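Local coordinates for protein 6-phosphogluconate dehydrogenase, NAD-binding (Geobacter metallireducens, PDB 3PEF) that binds NADP+ and probably reduces succinic semialdehyde to gamma-hydroxybutyrate, as a dehydrogenase of the beta-hydroxyacid family, at residues G180-A183 / C184-G188; A198-A201 / I202-V205. The protein carries 2 engineered substitutions. One frame throughout, in Å; residues are numbered along the deposited sequence.

Contact 1: G180-A183 / C184-G188; sequences GMMA and CFCEG
M182 meets C186 one turn further along the helix, sulfur against sulfur: SD of M182 lies 3.8 Å from SG of C186, an apolar approach of a thioether to a thiol. The same SD reaches F185, 4.3 Å from its CD2, and stands at the edge of the ring, near its plane, rather than over a face. Two torsions explain this reach. CG of M182 leaves anti to the backbone N (chi1 180°), and the bend at chi2 (61°) brings SD to C186; chi3 then sets only the terminal CE.

A183 acts mainly through its backbone. Its O receives the amide N of E187 at 3.0 Å with a nearly straight N-H...O angle of 165°, and CG of E187 passes 3.5 Å from that oxygen. Three residues earlier, C184 N donates to O of G180 at 2.9 Å. These i to i+4 bonds mark an uninterrupted alpha-helix.

The stretch belongs to the long helix 166-194, and its faces are buried against different partners. Toward helix 214-224, F185 stacks on F216, while M181 and M182 touch M215. On the subunit interface, C184 packs on G180 of the second subunit, and OE1 and OE2 of E187 are hydrogen-bonded to S258 OG and A257 N, respectively, of the second subunit.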
# COMPACT_ATOMS: atom_id res chain seq x y z
N GLY A 180 -11.61 1.81 5.17
CA GLY A 180 -11.10 1.81 3.81
C GLY A 180 -11.99 2.63 2.90
O GLY A 180 -11.51 3.41 2.07
N MET A 181 -13.31 2.48 3.04
CA MET A 181 -14.17 3.25 2.15
C MET A 181 -14.12 4.76 2.40
O MET A 181 -14.15 5.53 1.45
CB MET A 181 -15.59 2.67 1.98
CG MET A 181 -16.53 2.76 3.13
SD MET A 181 -17.96 1.64 2.85
CE MET A 181 -19.06 2.69 1.89
N MET A 182 -13.95 5.18 3.66
CA MET A 182 -13.72 6.60 3.94
C MET A 182 -12.42 7.09 3.27
O MET A 182 -12.39 8.15 2.61
CB MET A 182 -13.70 6.87 5.45
CG MET A 182 -13.45 8.35 5.83
SD MET A 182 -14.72 9.49 5.22
CE MET A 182 -16.11 8.98 6.23
N ALA A 183 -11.36 6.30 3.41
CA ALA A 183 -10.08 6.65 2.80
C ALA A 183 -10.23 6.80 1.28
O ALA A 183 -9.73 7.76 0.68
CB ALA A 183 -9.02 5.62 3.15
N CYS A 184 -10.92 5.85 0.66
CA CYS A 184 -11.08 5.88 -0.79
C CYS A 184 -11.94 7.07 -1.21
O CYS A 184 -11.63 7.75 -2.18
CB CYS A 184 -11.70 4.57 -1.29
SG CYS A 184 -10.56 3.19 -1.13
N PHE A 185 -13.03 7.29 -0.48
CA PHE A 185 -13.98 8.37 -0.76
C PHE A 185 -13.24 9.71 -0.74
O PHE A 185 -13.40 10.53 -1.64
CB PHE A 185 -15.07 8.31 0.32
CG PHE A 185 -16.14 9.39 0.21
CD1 PHE A 185 -16.90 9.54 -0.94
CD2 PHE A 185 -16.43 10.19 1.31
CE1 PHE A 185 -17.90 10.50 -1.02
CE2 PHE A 185 -17.44 11.18 1.25
CZ PHE A 185 -18.17 11.33 0.09
N CYS A 186 -12.42 9.92 0.28
CA CYS A 186 -11.66 11.15 0.41
C CYS A 186 -10.62 11.32 -0.69
O CYS A 186 -10.46 12.41 -1.22
CB CYS A 186 -11.02 11.25 1.80
SG CYS A 186 -12.23 11.44 3.13
N GLU A 187 -9.92 10.25 -1.05
CA GLU A 187 -9.01 10.30 -2.17
C GLU A 187 -9.75 10.75 -3.43
O GLU A 187 -9.22 11.51 -4.22
CB GLU A 187 -8.31 8.95 -2.40
CG GLU A 187 -7.13 8.74 -1.49
CD GLU A 187 -6.35 7.47 -1.77
OE1 GLU A 187 -6.61 6.80 -2.80
OE2 GLU A 187 -5.46 7.14 -0.95
N GLY A 188 -10.99 10.29 -3.60
CA GLY A 188 -11.78 10.67 -4.76
C GLY A 188 -12.22 12.13 -4.78
O GLY A 188 -12.13 12.81 -5.80

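Contact 2: A198-A201 / I202-V205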
# COMPACT_ATOMS: atom_id res chain seq x y z
N ALA A 198 -16.22 20.48 -9.42
CA ALA A 198 -16.90 20.96 -8.20
C ALA A 198 -17.32 19.78 -7.30
O ALA A 198 -17.84 18.77 -7.78
CB ALA A 198 -18.11 21.80 -8.57
N THR A 199 -17.10 19.91 -5.99
CA THR A 199 -17.38 18.79 -5.09
C THR A 199 -18.88 18.42 -5.04
O THR A 199 -19.23 17.25 -4.91
CB THR A 199 -16.80 19.00 -3.67
OG1 THR A 199 -17.57 19.98 -2.97
CG2 THR A 199 -15.37 19.47 -3.74
N ASP A 200 -19.75 19.42 -5.15
CA ASP A 200 -21.19 19.14 -5.22
C ASP A 200 -21.58 18.28 -6.42
O ASP A 200 -22.48 17.45 -6.33
CB ASP A 200 -21.99 20.45 -5.23
CG ASP A 200 -22.29 20.97 -3.84
OD1 ASP A 200 -22.16 20.19 -2.86
OD2 ASP A 200 -22.68 22.15 -3.72
N ALA A 201 -20.89 18.46 -7.55
CA ALA A 201 -21.17 17.66 -8.73
C ALA A 201 -20.74 16.20 -8.48
O ALA A 201 -21.46 15.26 -8.81
CB ALA A 201 -20.43 18.24 -9.93
N ILE A 202 -19.56 16.03 -7.89
CA ILE A 202 -19.09 14.70 -7.55
C ILE A 202 -20.03 13.99 -6.59
O ILE A 202 -20.36 12.82 -6.80
CB ILE A 202 -17.69 14.75 -6.94
CG1 ILE A 202 -16.72 15.36 -7.96
CG2 ILE A 202 -17.25 13.34 -6.49
CD1 ILE A 202 -15.41 15.79 -7.39
N LEU A 203 -20.45 14.70 -5.55
CA LEU A 203 -21.39 14.19 -4.54
C LEU A 203 -22.70 13.75 -5.18
O LEU A 203 -23.25 12.68 -4.87
CB LEU A 203 -21.67 15.28 -3.51
CG LEU A 203 -21.06 15.16 -2.10
CD1 LEU A 203 -19.78 14.36 -2.10
CD2 LEU A 203 -20.87 16.53 -1.45
N ASP A 204 -23.20 14.60 -6.08
CA ASP A 204 -24.46 14.35 -6.77
C ASP A 204 -24.41 13.13 -7.71
O ASP A 204 -25.38 12.39 -7.80
CB ASP A 204 -24.86 15.61 -7.54
CG ASP A 204 -26.18 15.45 -8.27
OD1 ASP A 204 -26.17 15.47 -9.52
OD2 ASP A 204 -27.22 15.30 -7.59
N VAL A 205 -23.29 12.93 -8.40
CA VAL A 205 -23.12 11.76 -9.25
C VAL A 205 -22.98 10.47 -8.43
O VAL A 205 -23.54 9.43 -8.78
CB VAL A 205 -21.88 11.89 -10.21
CG1 VAL A 205 -21.61 10.58 -10.92
CG2 VAL A 205 -22.10 12.98 -11.22
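I202 and L203 lean on the backbone carbonyls of A198 and T199 in a local i to i+4 contact, at the opening turn of helix 199-208 in the all-helical C-terminal part of this beta-hydroxyacid dehydrogenase. A198 holds the N-cap position, where its methyl group offers no side-chain acceptor. The turn is defined by backbone bonds: I202 N reaches A198 O at 3.2 Å, in the carbonyl plane, and L203 N reaches T199 O at 2.9 Å with an N-H...O angle of 167°.

L203 carries the side-chain part. Its first torsion, -107°, is well off a staggered value and swings the branch back along the helix; CB lies 3.4 Å from T199 O, and CD2 comes 4.1 Å from OD1 of D200, the two side chains crossing obliquely. That OD1 also forms a salt bridge with NH1 of R224 on helix 214-224, and the first-turn amides may further favour its negative charge. L203 additionally packs on F185 and L189 of helix 166-194, so replacing it with an alanine would probably open a gap beside F185 and L189 and remove the methyl that lies against OD1 of D200.

Another side of the turn faces the second subunit: I202 and A201 pack on its M170, and OD1 of D204 forms a salt bridge with NZ of its K157. CB of D204 lies 3.2 Å from O of D200, the same oxygen that accepts the D204 amide. One step on, V205 N donates to A201 O, and CG2 of V205 rests 3.4 Å from that same oxygen.

In the fold
Contact 1 lies within helix 166-194 and contact 2 at the start of the next helix, 199-208. Their centres are 15 Å apart, yet they touch directly: CZ of F185 packs 4.1 Å from CD1 of L203. Helix 214-224 borders both, and both reach the second subunit, which places this helical region at the interface. Contact 1 is closer to the cofactor. The M182 side chain is about 11 Å from the bound NADP and about 10 Å from the side chains of S124 and A231, which bind NADP+; K171, the predicted active-site lysine, lies earlier on the same helix. Contact 2 is remote from these sites.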